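Uly1 (Catenovulum maritimum, PDB 7DRQ) probably cleaves the algal polysaccharide ulvan as a calcium-binding lyase of polysaccharide lyase family 24. Local coordinates at residues A[298-301]-A[305-308]; A[205-210]-A[271-276]. One frame throughout, in Å; residues are numbered along the deposited sequence.

Contact 1: A[298-301]-A[305-308]; sequences SDDP and TQWK
Ser298 OG and Asp300 CG both stand opposite the backbone N, beside the carbonyl carbon, and so reach Thr305. With chi1 at 171°, Ser298 OG donates a hydrogen bond to Thr305 O at 2.7 Å, nearly in line with that C=O bond. The same OG accepts from Asp300 N, which makes an ST turn. In Asp300 a chi1 of 179° carries the carboxylate to Thr305. Asp300 OD2 takes two bonds: Thr305 N comes in on its anti side at 3.0 Å, and Thr305 OG1 comes from above the carboxylate plane at 2.9 Å. Replacing Asp300 by an alanine would probably leave Thr305 N and OG1 without this acceptor and the turn freer to move. Asp299 N donates to Gln306 O at 3.0 Å. Asp299 OD2 pairs with Lys308 NZ in a salt bridge, but the 2.5 Å separation is doubtfully short. Ser298 CB lies over the Trp307 indole face, 3.7 Å from the five-ring centroid, a CH-pi contact. Trp307 NE1 itself donates to Gly303 O. Ser298 and Trp307 are a non-hydrogen-bonded antiparallel pair, so the turn joins strand 290-298 to strand 307-308, and the indole also packs on Ile273 and Ile275 of strand 272-280.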
# COMPACT_ATOMS: atom_id res chain seq x y z
N SER A 298 0.27 19.27 2.51
CA SER A 298 0.48 20.29 1.49
C SER A 298 -0.80 21.09 1.30
O SER A 298 -1.89 20.52 1.20
CB SER A 298 0.90 19.67 0.16
OG SER A 298 0.89 20.65 -0.86
N ASP A 299 -0.67 22.42 1.26
CA ASP A 299 -1.80 23.29 0.95
C ASP A 299 -1.92 23.53 -0.55
O ASP A 299 -2.82 24.25 -0.98
CB ASP A 299 -1.66 24.62 1.71
CG ASP A 299 -2.12 24.50 3.16
OD1 ASP A 299 -2.97 23.63 3.42
OD2 ASP A 299 -1.63 25.24 4.05
N ASP A 300 -1.06 22.91 -1.35
CA ASP A 300 -1.07 23.00 -2.80
C ASP A 300 -1.92 21.86 -3.35
O ASP A 300 -1.65 20.69 -3.03
CB ASP A 300 0.37 22.92 -3.30
CG ASP A 300 0.52 22.98 -4.82
OD1 ASP A 300 -0.47 22.98 -5.58
OD2 ASP A 300 1.69 23.01 -5.25
N PRO A 301 -2.95 22.13 -4.16
CA PRO A 301 -3.77 21.02 -4.69
C PRO A 301 -2.96 20.03 -5.51
O PRO A 301 -3.35 18.86 -5.60
CB PRO A 301 -4.84 21.72 -5.54
CG PRO A 301 -4.55 23.17 -5.51
CD PRO A 301 -3.41 23.46 -4.59
N THR A 305 4.07 22.13 -3.63
CA THR A 305 4.60 23.18 -2.78
C THR A 305 3.75 23.30 -1.52
O THR A 305 2.82 22.52 -1.30
CB THR A 305 4.64 24.51 -3.53
OG1 THR A 305 3.30 24.94 -3.81
CG2 THR A 305 5.39 24.35 -4.85
N GLN A 306 4.07 24.29 -0.68
CA GLN A 306 3.24 24.64 0.47
C GLN A 306 3.13 23.50 1.48
O GLN A 306 2.06 23.26 2.05
CB GLN A 306 1.84 25.07 0.02
CG GLN A 306 1.82 26.29 -0.89
CD GLN A 306 0.41 26.66 -1.28
OE1 GLN A 306 -0.44 26.91 -0.41
NE2 GLN A 306 0.12 26.66 -2.58
N TRP A 307 4.22 22.78 1.68
CA TRP A 307 4.24 21.70 2.65
C TRP A 307 4.48 22.24 4.05
O TRP A 307 5.33 23.12 4.27
CB TRP A 307 5.33 20.68 2.30
CG TRP A 307 4.87 19.71 1.25
CD1 TRP A 307 5.01 19.84 -0.10
CD2 TRP A 307 4.19 18.47 1.47
NE1 TRP A 307 4.47 18.75 -0.74
CE2 TRP A 307 3.95 17.89 0.21
CE3 TRP A 307 3.75 17.79 2.62
CZ2 TRP A 307 3.30 16.67 0.05
CZ3 TRP A 307 3.10 16.56 2.47
CH2 TRP A 307 2.88 16.02 1.19
N LYS A 308 3.73 21.70 5.01
CA LYS A 308 3.70 22.21 6.37
C LYS A 308 3.68 21.06 7.37
O LYS A 308 3.24 19.96 7.06
CB LYS A 308 2.48 23.11 6.60
CG LYS A 308 2.25 24.10 5.46
CD LYS A 308 1.63 25.38 5.93
CE LYS A 308 1.70 26.44 4.84
NZ LYS A 308 0.38 26.70 4.23

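Contact 2: A[205-210]-A[271-276]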
# COMPACT_ATOMS: atom_id res chain seq x y z
N THR A 205 1.30 3.00 -4.67
CA THR A 205 0.05 3.37 -4.01
C THR A 205 -0.49 4.62 -4.67
O THR A 205 0.13 5.68 -4.58
CB THR A 205 0.26 3.60 -2.51
OG1 THR A 205 0.78 2.41 -1.91
CG2 THR A 205 -1.09 3.93 -1.83
N PHE A 206 -1.65 4.50 -5.32
CA PHE A 206 -2.32 5.62 -5.95
C PHE A 206 -3.25 6.32 -4.96
O PHE A 206 -3.76 5.71 -4.01
CB PHE A 206 -3.15 5.17 -7.15
CG PHE A 206 -2.37 4.52 -8.26
CD1 PHE A 206 -1.77 5.28 -9.26
CD2 PHE A 206 -2.32 3.13 -8.37
CE1 PHE A 206 -1.10 4.68 -10.31
CE2 PHE A 206 -1.66 2.52 -9.41
CZ PHE A 206 -1.04 3.29 -10.39
N PHE A 207 -3.52 7.59 -5.22
CA PHE A 207 -4.58 8.30 -4.52
C PHE A 207 -5.18 9.33 -5.46
O PHE A 207 -4.55 9.74 -6.44
CB PHE A 207 -4.09 8.96 -3.22
CG PHE A 207 -2.85 9.81 -3.37
CD1 PHE A 207 -1.59 9.24 -3.31
CD2 PHE A 207 -2.96 11.19 -3.53
CE1 PHE A 207 -0.45 10.02 -3.42
CE2 PHE A 207 -1.82 11.98 -3.63
CZ PHE A 207 -0.57 11.40 -3.60
N THR A 208 -6.40 9.76 -5.16
CA THR A 208 -7.15 10.68 -6.00
C THR A 208 -7.65 11.86 -5.18
O THR A 208 -7.94 11.73 -3.98
CB THR A 208 -8.35 10.01 -6.69
OG1 THR A 208 -9.18 9.37 -5.71
CG2 THR A 208 -7.87 8.94 -7.66
N SER A 209 -7.79 13.00 -5.83
CA SER A 209 -8.30 14.19 -5.17
C SER A 209 -9.81 14.34 -5.39
O SER A 209 -10.43 13.61 -6.16
CB SER A 209 -7.57 15.42 -5.69
OG SER A 209 -8.04 15.74 -7.00
N HIS A 210 -10.38 15.35 -4.72
CA HIS A 210 -11.80 15.65 -4.83
C HIS A 210 -12.21 15.88 -6.28
O HIS A 210 -13.20 15.31 -6.77
CB HIS A 210 -12.14 16.89 -4.00
CG HIS A 210 -12.23 16.63 -2.53
ND1 HIS A 210 -12.04 17.63 -1.59
CD2 HIS A 210 -12.51 15.50 -1.84
CE1 HIS A 210 -12.20 17.12 -0.38
NE2 HIS A 210 -12.48 15.83 -0.50
N GLY A 271 -9.26 16.80 1.94
CA GLY A 271 -9.05 17.72 0.84
C GLY A 271 -7.61 18.09 0.54
O GLY A 271 -7.38 19.06 -0.21
N LYS A 272 -6.63 17.38 1.09
CA LYS A 272 -5.23 17.73 0.88
C LYS A 272 -4.39 16.48 0.72
O LYS A 272 -4.68 15.43 1.29
CB LYS A 272 -4.66 18.56 2.02
CG LYS A 272 -5.39 19.87 2.28
CD LYS A 272 -4.76 20.67 3.42
CE LYS A 272 -5.61 21.90 3.72
NZ LYS A 272 -5.06 22.68 4.85
N ILE A 273 -3.31 16.62 -0.03
CA ILE A 273 -2.28 15.60 -0.10
C ILE A 273 -1.42 15.70 1.15
O ILE A 273 -0.93 16.79 1.47
CB ILE A 273 -1.44 15.78 -1.38
CG1 ILE A 273 -2.29 15.45 -2.60
CG2 ILE A 273 -0.21 14.92 -1.34
CD1 ILE A 273 -1.68 15.95 -3.91
N ARG A 274 -1.27 14.59 1.88
CA ARG A 274 -0.49 14.60 3.12
C ARG A 274 0.32 13.31 3.23
O ARG A 274 0.17 12.38 2.43
CB ARG A 274 -1.39 14.75 4.37
CG ARG A 274 -2.69 15.50 4.14
CD ARG A 274 -3.51 15.68 5.43
NE ARG A 274 -4.73 16.44 5.16
CZ ARG A 274 -5.07 17.58 5.77
NH1 ARG A 274 -4.29 18.09 6.72
NH2 ARG A 274 -6.19 18.20 5.43
N ILE A 275 1.21 13.26 4.22
CA ILE A 275 2.02 12.08 4.47
C ILE A 275 2.19 11.88 5.98
O ILE A 275 2.30 12.85 6.74
CB ILE A 275 3.39 12.18 3.77
CG1 ILE A 275 4.12 10.83 3.76
CG2 ILE A 275 4.23 13.29 4.42
CD1 ILE A 275 5.42 10.83 2.93
N GLY A 276 2.17 10.63 6.41
CA GLY A 276 2.59 10.28 7.75
C GLY A 276 3.62 9.18 7.64
O GLY A 276 3.53 8.33 6.75
O HOH W 1 -11.04 14.49 1.52
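Phe207 and Ile273 make the apolar part of this contact. Phe207 CE2 comes to 3.7 Å from Ile273 CG1, and Ile273 CD1 lies at the ring edge, in its plane, 4.0 Å from CE2. Ile273 CG2 is a little farther off, 4.1 Å from Phe207 CE2. CG1, CD1 and CG2 of Ile273 thus all lie near the same ring carbon. The two side chains cross at about a right angle. Phe207 holds CG between its backbone N and carbonyl carbon (chi1 51°), and this directs the ring to the isoleucine. Both residues are buried. Met266 of strand 261-269 and Phe215 of strand 214-220 touch both of them and complete this apolar cluster.

The second meeting is of a ring with a backbone. His210 CE1 rests 3.4 Å from Gly271 CA, at an oblique approach. The glycine has a positive phi of 73°, and a side chain on it would come close to the imidazole. Tyr268 meets the same imidazole edge-to-face.

The polar link is a water. It accepts from Gly271 N at 2.9 Å and, weakly, from His210 NE2 at 2.8 Å. It bridges the loop end of one segment to the start of the other.

The strands to which the two segments belong lie in different antiparallel sheets. Apolar side chains packed between two consecutive antiparallel sheets are what adjacent blades of a beta-propeller show. This is consistent with a BNR-repeat protein of beta-propeller fold.

Contacts 1 and 2 share one antiparallel sheet, and their centres are about 12 Å apart. Strand 272-280 pairs with strand 290-298, so the 271-276 segment runs beside the start of 298-301. Ser298 N probably donates to Ile273 O at 2.9 Å. Asp299 OD1 makes a salt bridge to Lys272 NZ at 2.7 Å, so this carboxylate has a lysine partner in each contact. Contact 1 closes a turn within the sheet, and its centre is about 22 Å from the centre of the chain. Contact 2 joins the sheet to another one, and its centre lies nearer, at about 13 Å. Both are away from the calcium-binding residues, though the His210 side chain is about 12 Å from a bound calcium ion.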